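Local coordinates for protein PTHB1 (Homo sapiens, PDB 4YD8) that contributes this seven-bladed beta-propeller domain to the BBSome, a coat complex thought to sort specific membrane proteins to primary cilia, at residues Q136-N141 and Q159-M164; L78-L83 and V101-K106; Y173-F178 and V213-T218; L129-N134 and E169-A174; S202-E207 and G246-D251. All blocks are in the same frame, centred on the assembly; numbering follows the deposited sequence.

Contact 1. Residues Q136-N141 and Q159-M164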
# COMPACT_ATOMS: atom_id res chain seq x y z
N GLN A 136 -9.50 -16.38 -13.29
CA GLN A 136 -9.28 -17.21 -14.47
C GLN A 136 -7.83 -17.11 -14.95
O GLN A 136 -7.40 -17.86 -15.82
CB GLN A 136 -10.25 -16.81 -15.58
N ARG A 137 -7.09 -16.16 -14.38
CA ARG A 137 -5.68 -15.94 -14.71
C ARG A 137 -4.87 -15.69 -13.45
O ARG A 137 -5.41 -15.17 -12.48
CB ARG A 137 -5.51 -14.75 -15.66
CG ARG A 137 -6.47 -14.75 -16.83
CD ARG A 137 -6.24 -13.57 -17.73
NE ARG A 137 -6.85 -13.82 -19.04
CZ ARG A 137 -6.27 -14.52 -20.00
NH1 ARG A 137 -5.07 -15.05 -19.81
NH2 ARG A 137 -6.89 -14.70 -21.15
N THR A 138 -3.59 -16.04 -13.47
CA THR A 138 -2.70 -15.74 -12.33
C THR A 138 -2.58 -14.24 -12.06
O THR A 138 -2.37 -13.45 -12.98
CB THR A 138 -1.29 -16.29 -12.59
OG1 THR A 138 -0.88 -15.90 -13.90
CG2 THR A 138 -1.29 -17.80 -12.52
N ALA A 139 -2.69 -13.86 -10.79
CA ALA A 139 -2.68 -12.44 -10.42
C ALA A 139 -1.28 -11.89 -10.22
O ALA A 139 -0.37 -12.62 -9.84
CB ALA A 139 -3.51 -12.22 -9.13
N CYS A 140 -1.11 -10.59 -10.47
CA CYS A 140 0.11 -9.90 -10.08
C CYS A 140 -0.15 -9.01 -8.86
O CYS A 140 0.39 -9.26 -7.78
CB CYS A 140 0.65 -9.05 -11.24
SG CYS A 140 2.13 -8.11 -10.75
N ASN A 141 -0.97 -7.98 -9.04
CA ASN A 141 -1.22 -6.98 -8.00
C ASN A 141 -2.62 -6.41 -8.17
O ASN A 141 -3.34 -6.80 -9.09
CB ASN A 141 -0.14 -5.87 -8.02
CG ASN A 141 0.04 -5.22 -9.41
OD1 ASN A 141 -0.84 -5.30 -10.27
ND2 ASN A 141 1.19 -4.56 -9.61
N GLN A 159 -4.59 -6.78 -11.69
CA GLN A 159 -3.79 -6.99 -12.88
C GLN A 159 -3.24 -8.41 -12.90
O GLN A 159 -2.60 -8.84 -11.94
CB GLN A 159 -2.63 -5.98 -12.94
CG GLN A 159 -1.74 -6.18 -14.20
CD GLN A 159 -0.58 -5.21 -14.26
OE1 GLN A 159 -0.08 -4.89 -15.34
NE2 GLN A 159 -0.12 -4.76 -13.09
N SER A 160 -3.49 -9.15 -14.00
CA SER A 160 -2.96 -10.50 -14.11
C SER A 160 -1.50 -10.46 -14.52
O SER A 160 -1.00 -9.43 -14.99
CB SER A 160 -3.76 -11.31 -15.14
OG SER A 160 -3.50 -10.84 -16.46
N MSE A 161 -0.80 -11.58 -14.36
CA MSE A 161 0.60 -11.66 -14.77
C MSE A 161 0.75 -11.38 -16.27
O MSE A 161 1.76 -10.83 -16.68
CB MSE A 161 1.21 -13.03 -14.44
CG MSE A 161 1.37 -13.28 -12.94
SE MSE A 161 2.67 -12.07 -12.10
CE MSE A 161 4.12 -12.17 -13.40
N ASP A 162 -0.26 -11.72 -17.07
CA ASP A 162 -0.15 -11.52 -18.51
C ASP A 162 -0.88 -10.25 -18.98
O ASP A 162 -1.09 -10.05 -20.17
CB ASP A 162 -0.62 -12.76 -19.30
CG ASP A 162 -2.13 -13.03 -19.20
OD1 ASP A 162 -2.83 -12.48 -18.32
OD2 ASP A 162 -2.63 -13.84 -20.01
N GLY A 163 -1.23 -9.38 -18.04
CA GLY A 163 -1.62 -8.02 -18.39
C GLY A 163 -3.08 -7.73 -18.65
O GLY A 163 -3.41 -6.79 -19.37
N MSE A 164 -3.96 -8.54 -18.08
CA MSE A 164 -5.38 -8.22 -18.11
C MSE A 164 -5.74 -7.47 -16.85
O MSE A 164 -5.33 -7.87 -15.77
CB MSE A 164 -6.24 -9.48 -18.23
CG MSE A 164 -7.72 -9.19 -18.14
SE MSE A 164 -8.80 -10.77 -18.49
CE MSE A 164 -9.01 -10.52 -20.40
O HOH W 1 -1.81 -14.15 -16.00
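Cys140 and Asn141 both face Gln159 across the hairpin of strands 139-145 and 155-160, a classic beta bulge, and here the contact is tightest. Cys140 N gives a 2.7 Å bond to Gln159 O, whereas the bond from Asn141 N to the same oxygen is weak. The two amide side chains lie alongside each other, and Gln159 NE2 reaches Asn141 OD1 at 3.0 Å. Gly186 O takes a hydrogen bond from each amide, which fixes their rotation. Selenomethionine Met161, bent at its second and third torsions, lays SE 3.7 Å from Cys140 CB.

The other end faces solvent more and is held by a few side-chain contacts and a water, which links Thr138 OG1 to Asp162 N. Arg137 NH1 meets Asp162 OD2 in a 2.7 Å salt bridge, the guanidinium and carboxylate planes 39° apart. Ser160 OG donates to Asp162 OD1, steadying that carboxylate within the type I turn Ser160-Gly163.

Phe178 of strand 172-178 packs on Arg137, Asp162 and Met164, while Leu188 of strand 188-191 touches the amide pair.

Contact 2. Residues L78-L83 and V101-K106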
# COMPACT_ATOMS: atom_id res chain seq x y z
N LEU A 78 -3.76 -19.16 5.71
CA LEU A 78 -4.65 -19.16 4.55
C LEU A 78 -4.27 -20.23 3.52
O LEU A 78 -5.00 -20.44 2.55
CB LEU A 78 -4.66 -17.77 3.90
CG LEU A 78 -5.14 -16.65 4.84
CD1 LEU A 78 -5.07 -15.28 4.15
CD2 LEU A 78 -6.55 -16.94 5.36
N ARG A 79 -3.16 -20.92 3.77
CA ARG A 79 -2.70 -22.08 2.98
C ARG A 79 -2.49 -21.78 1.50
O ARG A 79 -2.69 -22.64 0.64
CB ARG A 79 -3.70 -23.23 3.13
N ASP A 80 -2.05 -20.56 1.23
CA ASP A 80 -1.93 -20.02 -0.11
C ASP A 80 -1.11 -18.73 0.01
O ASP A 80 -1.47 -17.87 0.81
CB ASP A 80 -3.32 -19.76 -0.70
CG ASP A 80 -3.32 -19.64 -2.20
OD1 ASP A 80 -2.26 -19.32 -2.77
OD2 ASP A 80 -4.39 -19.87 -2.82
N PRO A 81 -0.00 -18.60 -0.75
CA PRO A 81 0.80 -17.37 -0.62
C PRO A 81 -0.02 -16.09 -0.78
O PRO A 81 -0.88 -16.00 -1.67
CB PRO A 81 1.82 -17.51 -1.77
CG PRO A 81 2.02 -18.99 -1.89
CD PRO A 81 0.63 -19.59 -1.64
N VAL A 82 0.22 -15.13 0.10
CA VAL A 82 -0.45 -13.84 0.04
C VAL A 82 0.37 -12.89 -0.83
O VAL A 82 1.55 -12.66 -0.56
CB VAL A 82 -0.66 -13.24 1.43
CG1 VAL A 82 -1.27 -11.85 1.32
CG2 VAL A 82 -1.55 -14.16 2.26
N LEU A 83 -0.24 -12.39 -1.90
CA LEU A 83 0.43 -11.46 -2.81
C LEU A 83 0.23 -10.01 -2.41
O LEU A 83 1.09 -9.17 -2.64
CB LEU A 83 -0.07 -11.65 -4.24
CG LEU A 83 0.18 -13.03 -4.86
CD1 LEU A 83 -0.17 -13.01 -6.34
CD2 LEU A 83 1.63 -13.45 -4.64
N VAL A 101 -7.70 -10.00 0.47
CA VAL A 101 -6.46 -10.74 0.40
C VAL A 101 -6.34 -11.27 -1.02
O VAL A 101 -7.21 -12.01 -1.49
CB VAL A 101 -6.43 -11.91 1.40
CG1 VAL A 101 -5.11 -12.68 1.30
CG2 VAL A 101 -6.66 -11.38 2.84
N LEU A 102 -5.27 -10.87 -1.70
CA LEU A 102 -5.03 -11.33 -3.06
C LEU A 102 -4.11 -12.53 -3.04
O LEU A 102 -3.02 -12.46 -2.47
CB LEU A 102 -4.42 -10.21 -3.90
CG LEU A 102 -4.16 -10.55 -5.37
CD1 LEU A 102 -5.49 -10.89 -6.08
CD2 LEU A 102 -3.45 -9.38 -6.04
N HIS A 103 -4.55 -13.61 -3.68
CA HIS A 103 -3.72 -14.79 -3.91
C HIS A 103 -3.49 -14.91 -5.41
O HIS A 103 -4.09 -14.17 -6.18
CB HIS A 103 -4.39 -16.07 -3.38
CG HIS A 103 -4.67 -16.06 -1.91
ND1 HIS A 103 -3.68 -16.23 -0.96
CD2 HIS A 103 -5.83 -15.91 -1.22
CE1 HIS A 103 -4.22 -16.18 0.25
NE2 HIS A 103 -5.52 -16.00 0.11
N SER A 104 -2.63 -15.84 -5.81
CA SER A 104 -2.36 -16.04 -7.23
C SER A 104 -3.62 -16.30 -8.07
O SER A 104 -3.77 -15.74 -9.16
CB SER A 104 -1.38 -17.20 -7.42
OG SER A 104 -1.17 -17.42 -8.80
N ARG A 105 -4.50 -17.16 -7.57
CA ARG A 105 -5.71 -17.52 -8.31
C ARG A 105 -7.03 -17.26 -7.58
O ARG A 105 -8.08 -17.78 -7.98
CB ARG A 105 -5.65 -19.00 -8.73
CG ARG A 105 -4.49 -19.31 -9.65
CD ARG A 105 -4.65 -18.63 -11.00
NE ARG A 105 -5.84 -19.10 -11.70
CZ ARG A 105 -5.86 -20.10 -12.57
NH1 ARG A 105 -4.74 -20.75 -12.87
NH2 ARG A 105 -7.00 -20.45 -13.14
N LYS A 106 -7.01 -16.46 -6.52
CA LYS A 106 -8.28 -16.07 -5.91
C LYS A 106 -8.14 -14.77 -5.13
O LYS A 106 -7.07 -14.42 -4.66
CB LYS A 106 -8.84 -17.17 -5.00
CG LYS A 106 -7.96 -17.55 -3.82
CD LYS A 106 -8.63 -18.60 -2.93
CE LYS A 106 -7.64 -19.11 -1.88
NZ LYS A 106 -8.21 -20.13 -0.96
O HOH W 2 -7.43 -19.25 1.72
O HOH W 3 -6.17 -21.72 0.27
O HOH W 4 -0.96 -17.23 -4.04
O HOH W 5 -4.52 -19.04 -5.45
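Between two propeller blades, the connection from strand 72-77 to strand 84-88 runs past the turn that joins strands 98-102 and 106-112, and His103 and Asp80 meet where they pass. The imidazole donates from ND1 to Pro81 O at 2.9 Å. The acceptor lies close to the ring plane, yet the nitrogen sits well above the carbonyl plane. Asp80 covers one face: its CB makes a CH-pi contact 4.0 Å from the ring centroid, and the carboxylate is stacked on the imidazole with the planes 23° apart. Its CG stands anti to the backbone N (chi1 -161°), which lays the acid over the ring.

Beside the histidine, toward Val101, the contact turns apolar. Leu78 CD1 and Val101 CG1 meet tip to tip at 3.9 Å, and Val82 crosses the same valine at about a right angle. A backbone hydrogen bond from Leu83 N to Leu102 O (2.8 Å) lies at the end of this patch.

Waters tie the polar side: one joins Asp80 OD1, Pro81 O and Ser104 N, another Asp80 OD2 and Arg105 N, and two link Leu78 O to Lys106 NZ. With that ammonium 4.3 Å from Asp80 OD2, beyond a salt bridge, the acid probably stays ionised, stabilised by water and lysine.

Contact 3. Residues Y173-F178 and V213-T218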
# COMPACT_ATOMS: atom_id res chain seq x y z
N TYR A 173 -18.15 -10.17 -10.57
CA TYR A 173 -17.17 -9.86 -11.60
C TYR A 173 -17.80 -8.95 -12.64
O TYR A 173 -18.90 -9.21 -13.11
CB TYR A 173 -16.68 -11.15 -12.25
CG TYR A 173 -15.65 -10.95 -13.34
CD1 TYR A 173 -14.46 -10.28 -13.08
CD2 TYR A 173 -15.86 -11.45 -14.62
CE1 TYR A 173 -13.51 -10.11 -14.07
CE2 TYR A 173 -14.92 -11.27 -15.62
CZ TYR A 173 -13.75 -10.61 -15.34
OH TYR A 173 -12.81 -10.44 -16.33
N ALA A 174 -17.10 -7.87 -12.99
CA ALA A 174 -17.62 -6.92 -13.97
C ALA A 174 -17.11 -7.22 -15.38
O ALA A 174 -17.87 -7.58 -16.26
CB ALA A 174 -17.25 -5.49 -13.56
N PHE A 175 -15.80 -7.10 -15.58
CA PHE A 175 -15.22 -7.32 -16.90
C PHE A 175 -13.70 -7.43 -16.82
O PHE A 175 -13.10 -7.16 -15.77
CB PHE A 175 -15.61 -6.19 -17.86
CG PHE A 175 -15.16 -4.83 -17.40
CD1 PHE A 175 -13.87 -4.39 -17.64
CD2 PHE A 175 -16.03 -3.99 -16.72
CE1 PHE A 175 -13.45 -3.14 -17.20
CE2 PHE A 175 -15.62 -2.74 -16.29
CZ PHE A 175 -14.32 -2.31 -16.53
N GLY A 176 -13.09 -7.80 -17.94
CA GLY A 176 -11.64 -7.86 -18.04
C GLY A 176 -11.14 -7.31 -19.37
O GLY A 176 -11.76 -7.53 -20.41
N ARG A 177 -10.02 -6.59 -19.34
CA ARG A 177 -9.44 -5.97 -20.53
C ARG A 177 -7.94 -6.16 -20.56
O ARG A 177 -7.27 -5.93 -19.56
CB ARG A 177 -9.74 -4.47 -20.56
CG ARG A 177 -11.20 -4.09 -20.41
CD ARG A 177 -12.00 -4.40 -21.67
NE ARG A 177 -13.40 -4.02 -21.50
CZ ARG A 177 -14.41 -4.88 -21.41
NH1 ARG A 177 -14.20 -6.19 -21.50
NH2 ARG A 177 -15.65 -4.42 -21.26
N PHE A 178 -7.40 -6.58 -21.71
CA PHE A 178 -5.95 -6.66 -21.87
C PHE A 178 -5.32 -5.30 -22.15
O PHE A 178 -5.78 -4.58 -23.03
CB PHE A 178 -5.56 -7.60 -23.01
CG PHE A 178 -5.76 -9.06 -22.70
CD1 PHE A 178 -5.00 -9.68 -21.73
CD2 PHE A 178 -6.70 -9.80 -23.40
CE1 PHE A 178 -5.17 -11.02 -21.45
CE2 PHE A 178 -6.87 -11.14 -23.13
CZ PHE A 178 -6.11 -11.76 -22.16
N VAL A 213 -13.44 4.21 -20.52
CA VAL A 213 -12.86 3.73 -21.77
C VAL A 213 -12.56 2.24 -21.64
O VAL A 213 -12.85 1.46 -22.54
CB VAL A 213 -11.57 4.50 -22.13
CG1 VAL A 213 -10.79 3.77 -23.21
CG2 VAL A 213 -11.92 5.90 -22.58
N LEU A 214 -12.01 1.84 -20.50
CA LEU A 214 -11.82 0.42 -20.20
C LEU A 214 -13.14 -0.34 -20.22
O LEU A 214 -13.26 -1.37 -20.88
CB LEU A 214 -11.16 0.24 -18.83
CG LEU A 214 -9.64 0.16 -18.89
CD1 LEU A 214 -9.05 0.55 -17.56
CD2 LEU A 214 -9.22 -1.24 -19.25
N ALA A 215 -14.12 0.18 -19.49
CA ALA A 215 -15.42 -0.45 -19.38
C ALA A 215 -16.06 -0.64 -20.74
O ALA A 215 -16.64 -1.69 -21.02
CB ALA A 215 -16.33 0.37 -18.49
N PHE A 216 -15.94 0.37 -21.60
CA PHE A 216 -16.66 0.34 -22.88
C PHE A 216 -15.82 -0.18 -24.05
O PHE A 216 -16.33 -0.30 -25.15
CB PHE A 216 -17.18 1.74 -23.21
N ALA A 217 -14.55 -0.48 -23.80
CA ALA A 217 -13.69 -1.08 -24.83
C ALA A 217 -13.90 -2.58 -24.87
O ALA A 217 -12.97 -3.37 -24.67
CB ALA A 217 -12.22 -0.76 -24.58
N THR A 218 -15.13 -2.97 -25.18
CA THR A 218 -15.56 -4.36 -25.12
C THR A 218 -14.77 -5.29 -26.05
O THR A 218 -14.96 -6.50 -26.03
CB THR A 218 -17.05 -4.48 -25.47
OG1 THR A 218 -17.27 -3.90 -26.77
CG2 THR A 218 -17.90 -3.74 -24.44
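Hydrogen bonds from Arg177 to the end of helix 211-216 dominate this contact. Its NE donates to Leu214 O at 2.7 Å, nearly in line with that carbonyl, and its NH2 reaches Ala215 O at 2.9 Å. Both oxygens lie at the edge of the guanidinium, close to its plane, although NH2 stands above the plane of the Ala215 carbonyl. On the strand side NH1 turns back to Gly176 O at 3.0 Å. A bend at chi2 (-74°) folds the arginine chain and helps bring its head over the helix terminus.

Van der Waals contacts cover both faces of the guanidinium. Phe175 CD1 lies 3.8 Å above the guanidinium plane of Arg177, Thr218 CA the same height over the opposite face. Alongside, Leu214 and Arg177 slide past each other in opposite directions, with Leu214 CD2 packed 3.5 Å from Arg177 CB.

The aromatic component is a CH-pi contact: Ala215 CA rides over the Phe175 ring, 4.0 Å from its centroid, while Ala215 CB touches Phe175 CE2. Phe175 belongs, with Ala174, to a classic bulge facing Val167.

Three nitrogens of one arginine thus spend hydrogen bonds on backbone carbonyls, two of them where the short helix finishes. The positive group probably interacts favourably with the negative end of the helix dipole, joining the helix of the next blade to strand 172-178, the outermost of the blade before.

Contact 4. Residues L129-N134 and E169-A174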
# COMPACT_ATOMS: atom_id res chain seq x y z
N LEU A 129 -14.99 -15.00 6.12
CA LEU A 129 -15.04 -14.80 4.68
C LEU A 129 -16.40 -14.27 4.24
O LEU A 129 -17.44 -14.86 4.57
CB LEU A 129 -14.73 -16.12 3.95
CG LEU A 129 -14.66 -16.05 2.43
CD1 LEU A 129 -13.41 -15.33 1.98
CD2 LEU A 129 -14.72 -17.46 1.84
N MSE A 130 -16.41 -13.17 3.51
CA MSE A 130 -17.66 -12.63 2.98
C MSE A 130 -17.92 -13.19 1.59
O MSE A 130 -19.03 -13.62 1.28
CB MSE A 130 -17.64 -11.09 2.93
CG MSE A 130 -17.45 -10.43 4.29
SE MSE A 130 -18.92 -10.86 5.48
CE MSE A 130 -20.38 -9.79 4.72
N TYR A 131 -16.89 -13.17 0.74
CA TYR A 131 -17.01 -13.78 -0.57
C TYR A 131 -15.63 -13.99 -1.13
O TYR A 131 -14.66 -13.41 -0.63
CB TYR A 131 -17.84 -12.92 -1.54
CG TYR A 131 -17.27 -11.54 -1.79
CD1 TYR A 131 -16.34 -11.31 -2.82
CD2 TYR A 131 -17.67 -10.45 -1.01
CE1 TYR A 131 -15.82 -10.03 -3.04
CE2 TYR A 131 -17.16 -9.18 -1.23
CZ TYR A 131 -16.23 -8.98 -2.24
OH TYR A 131 -15.74 -7.72 -2.46
N GLU A 132 -15.54 -14.82 -2.16
CA GLU A 132 -14.27 -14.96 -2.86
C GLU A 132 -14.52 -15.08 -4.35
O GLU A 132 -15.56 -15.61 -4.78
CB GLU A 132 -13.49 -16.17 -2.35
CG GLU A 132 -14.18 -17.50 -2.54
CD GLU A 132 -13.41 -18.64 -1.91
OE1 GLU A 132 -12.20 -18.48 -1.66
OE2 GLU A 132 -14.01 -19.71 -1.67
N HIS A 133 -13.57 -14.58 -5.12
CA HIS A 133 -13.60 -14.70 -6.57
C HIS A 133 -12.48 -15.61 -7.01
O HIS A 133 -11.31 -15.38 -6.69
CB HIS A 133 -13.44 -13.32 -7.22
CG HIS A 133 -14.62 -12.42 -7.02
ND1 HIS A 133 -15.84 -12.65 -7.63
CD2 HIS A 133 -14.77 -11.30 -6.28
CE1 HIS A 133 -16.69 -11.71 -7.27
NE2 HIS A 133 -16.06 -10.87 -6.46
N ASN A 134 -12.81 -16.65 -7.76
CA ASN A 134 -11.78 -17.48 -8.34
C ASN A 134 -11.32 -16.87 -9.66
O ASN A 134 -12.13 -16.61 -10.54
CB ASN A 134 -12.28 -18.92 -8.51
CG ASN A 134 -12.58 -19.58 -7.17
OD1 ASN A 134 -11.67 -19.83 -6.37
ND2 ASN A 134 -13.86 -19.85 -6.90
N GLU A 169 -16.90 -5.74 -9.15
CA GLU A 169 -17.82 -4.84 -8.48
C GLU A 169 -18.28 -5.54 -7.20
O GLU A 169 -19.34 -6.16 -7.17
CB GLU A 169 -19.00 -4.49 -9.40
CG GLU A 169 -18.57 -3.70 -10.64
CD GLU A 169 -19.73 -3.38 -11.57
OE1 GLU A 169 -20.82 -3.98 -11.42
OE2 GLU A 169 -19.56 -2.52 -12.46
N GLN A 170 -17.43 -5.46 -6.18
CA GLN A 170 -17.66 -6.13 -4.90
C GLN A 170 -17.95 -7.62 -5.14
O GLN A 170 -17.08 -8.32 -5.66
CB GLN A 170 -18.76 -5.40 -4.12
CG GLN A 170 -18.34 -3.92 -3.89
CD GLN A 170 -19.34 -3.09 -3.10
OE1 GLN A 170 -20.52 -3.02 -3.44
NE2 GLN A 170 -18.85 -2.41 -2.05
N GLU A 171 -19.15 -8.09 -4.80
CA GLU A 171 -19.46 -9.52 -4.91
C GLU A 171 -19.53 -10.06 -6.34
O GLU A 171 -19.64 -11.26 -6.54
CB GLU A 171 -20.81 -9.85 -4.24
CG GLU A 171 -20.83 -9.66 -2.71
CD GLU A 171 -21.06 -8.21 -2.29
OE1 GLU A 171 -21.41 -7.40 -3.17
OE2 GLU A 171 -20.90 -7.89 -1.09
N SER A 172 -19.50 -9.19 -7.35
CA SER A 172 -19.63 -9.71 -8.71
C SER A 172 -18.53 -9.26 -9.67
O SER A 172 -18.02 -8.14 -9.59
CB SER A 172 -21.01 -9.35 -9.29
OG SER A 172 -21.28 -7.97 -9.17
N TYR A 173 -18.15 -10.17 -10.57
CA TYR A 173 -17.17 -9.86 -11.60
C TYR A 173 -17.80 -8.95 -12.64
O TYR A 173 -18.90 -9.21 -13.11
CB TYR A 173 -16.68 -11.15 -12.25
CG TYR A 173 -15.65 -10.95 -13.34
CD1 TYR A 173 -14.46 -10.28 -13.08
CD2 TYR A 173 -15.86 -11.45 -14.62
CE1 TYR A 173 -13.51 -10.11 -14.07
CE2 TYR A 173 -14.92 -11.27 -15.62
CZ TYR A 173 -13.75 -10.61 -15.34
OH TYR A 173 -12.81 -10.44 -16.33
N ALA A 174 -17.10 -7.87 -12.99
CA ALA A 174 -17.62 -6.92 -13.97
C ALA A 174 -17.11 -7.22 -15.38
O ALA A 174 -17.87 -7.58 -16.26
CB ALA A 174 -17.25 -5.49 -13.56
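Tyr131 lays its ring against the turn at Gln170 and Glu171. Glu171 CA sits over the ring centre, 4.0 Å from the centroid and only 6° off the normal, a CH-pi contact with the backbone of the turn. Farther out, Glu171 CG packs 3.7 Å from Tyr131 CD2; the two side chains cross at about a right angle, and the carboxylate continues to Ser92 OG. Tyr131 CE1 comes within 3.4 Å of Gln170 O. A chi1 of 60°, with CG between the backbone N and the carbonyl carbon, sends the tyrosine across to the turn, and its hydroxyl ends in a hydrogen bond with Phe90 O.

The turn is type II', from Glu169 to Ser172, and joins strands 164-169 and 172-178 of one propeller blade. Strand 127-134 is the outermost strand of the preceding blade, and the bulge at Met130 and Tyr131, both facing Val109, includes the very tyrosine that meets the turn.

Two residues on, His133 presents its ring edge to the same turn. NE2 donates to Gln170 O at 2.9 Å along a nearly straight path (165°), with the nitrogen in the carbonyl plane. His133 CE1 lies 3.1 Å from Glu171 O. The ring of Phe168 also meets the imidazole.

Contact 5. Residues S202-E207 and G246-D251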
# COMPACT_ATOMS: atom_id res chain seq x y z
N SER A 202 6.92 -2.04 -19.28
CA SER A 202 8.32 -2.45 -19.38
C SER A 202 9.14 -1.54 -20.28
O SER A 202 10.36 -1.47 -20.13
CB SER A 202 8.41 -3.90 -19.88
OG SER A 202 7.86 -4.78 -18.93
N CYS A 203 8.50 -0.84 -21.20
CA CYS A 203 9.27 0.09 -22.02
C CYS A 203 9.25 1.49 -21.39
O CYS A 203 9.47 2.51 -22.05
CB CYS A 203 8.75 0.10 -23.47
SG CYS A 203 7.04 0.59 -23.68
N GLN A 204 9.00 1.52 -20.08
CA GLN A 204 9.28 2.67 -19.21
C GLN A 204 8.32 3.84 -19.44
O GLN A 204 8.67 5.01 -19.26
CB GLN A 204 10.75 3.10 -19.39
CG GLN A 204 11.72 1.92 -19.19
CD GLN A 204 13.19 2.25 -19.38
OE1 GLN A 204 13.57 3.09 -20.21
NE2 GLN A 204 14.04 1.56 -18.64
N GLN A 205 7.09 3.51 -19.82
CA GLN A 205 6.02 4.48 -19.99
C GLN A 205 5.05 4.45 -18.82
O GLN A 205 4.45 3.41 -18.54
CB GLN A 205 5.23 4.20 -21.27
CG GLN A 205 6.05 4.15 -22.52
CD GLN A 205 5.88 5.39 -23.35
OE1 GLN A 205 6.64 6.35 -23.22
NE2 GLN A 205 4.86 5.39 -24.21
N VAL A 206 4.87 5.59 -18.16
CA VAL A 206 3.74 5.75 -17.26
C VAL A 206 2.49 5.89 -18.12
O VAL A 206 2.46 6.71 -19.02
CB VAL A 206 3.89 6.97 -16.34
CG1 VAL A 206 2.69 7.07 -15.40
CG2 VAL A 206 5.17 6.87 -15.51
N GLU A 207 1.47 5.10 -17.85
CA GLU A 207 0.26 5.09 -18.66
C GLU A 207 -0.99 5.29 -17.82
O GLU A 207 -1.09 4.74 -16.73
CB GLU A 207 0.15 3.78 -19.43
CG GLU A 207 1.38 3.46 -20.24
CD GLU A 207 1.24 2.18 -21.02
OE1 GLU A 207 0.42 1.32 -20.63
OE2 GLU A 207 1.95 2.03 -22.05
N GLY A 246 11.96 6.92 -18.70
CA GLY A 246 13.31 6.48 -19.01
C GLY A 246 13.95 5.50 -18.05
O GLY A 246 15.17 5.30 -18.09
N GLU A 247 13.14 4.86 -17.22
CA GLU A 247 13.64 3.88 -16.25
C GLU A 247 12.49 3.01 -15.79
O GLU A 247 11.34 3.37 -15.98
CB GLU A 247 14.29 4.57 -15.04
CG GLU A 247 13.29 5.37 -14.22
CD GLU A 247 13.98 6.29 -13.23
OE1 GLU A 247 14.60 7.30 -13.66
OE2 GLU A 247 13.94 5.99 -12.01
N GLN A 248 12.81 1.88 -15.16
CA GLN A 248 11.76 1.01 -14.62
C GLN A 248 11.19 1.62 -13.33
O GLN A 248 11.92 2.22 -12.54
CB GLN A 248 12.30 -0.40 -14.34
CG GLN A 248 12.84 -1.11 -15.58
CD GLN A 248 11.77 -1.39 -16.63
OE1 GLN A 248 10.62 -1.71 -16.31
NE2 GLN A 248 12.15 -1.30 -17.90
N ALA A 249 9.89 1.46 -13.14
CA ALA A 249 9.23 1.92 -11.91
C ALA A 249 9.14 0.83 -10.86
O ALA A 249 8.86 -0.33 -11.17
CB ALA A 249 7.84 2.45 -12.22
N LEU A 250 9.38 1.21 -9.60
CA LEU A 250 9.19 0.30 -8.47
C LEU A 250 7.77 0.36 -7.92
O LEU A 250 7.21 -0.66 -7.49
CB LEU A 250 10.19 0.64 -7.36
CG LEU A 250 11.67 0.40 -7.64
CD1 LEU A 250 12.53 0.85 -6.46
CD2 LEU A 250 11.93 -1.07 -7.94
N ASP A 251 7.19 1.55 -7.90
CA ASP A 251 5.90 1.74 -7.26
C ASP A 251 5.24 3.01 -7.78
O ASP A 251 5.91 3.90 -8.31
CB ASP A 251 6.09 1.81 -5.72
CG ASP A 251 4.81 1.50 -4.96
OD1 ASP A 251 3.82 1.10 -5.60
OD2 ASP A 251 4.80 1.64 -3.70
O HOH W 6 8.72 -4.11 -16.37
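Gln204 and Gln248 cross at about a right angle, their amide planes 46° apart, and each deals with a different part of the opposing backbone. Gln204 is extended beyond CG and lies along the peptide of Gly246 and Glu247. Its OE1 approaches Gly246 C at 3.3 Å, and its NE2 comes to 3.4 Å from Glu247 CA, contacts of packing. Gln204 CB and CG both pack against Glu247 O.

Gln248 reaches the other way. Bent at chi2 (-64°), it curls its amide back toward the turn, and NE2 donates to Ser202 O at 2.9 Å in an almost straight bond (168°). The oxygen lies in the Gln248 amide plane, while the donor is tilted from the plane of the Ser202 carbonyl. Gln248 NE2 also rests 3.5 Å from Gln204 CG, so the amide end of Gln248 lies across the middle of the Gln204 chain. A water donates to OE1 of Gln248 and also bonds Ser202 OG, which has a further partner in Leu184 N.

Packing leaves Glu247 O and Gln248 N buried without a hydrogen-bonding partner in the model, whereas the Glu247 carboxylate is held by Asn271 and Arg270. Joining the turn before strand 205-210 to the entry into strand 249-255 of the next blade, this is a blade-to-blade contact of a beta-propeller.

Contacts 1 to 4 are partly buried and occupy neighbouring parts of the propeller; contact 5 is a surface contact farther round the ring. Contact 1 alone pairs two strands of one blade; the backbone bonds of its bulged hairpin set it apart from contacts 3, 4 and 5, where side chains bond to carbonyls of the adjacent blade. Contact 2 touches contact 1 through Ser104 O and Ala139 N, a probable hydrogen bond, and its chemistry mixes an apolar side with a watered polar side. Contacts 3 and 4 share strand 172-178, using a cationic arginine toward a helix in one case and aromatic rings toward a turn in the other.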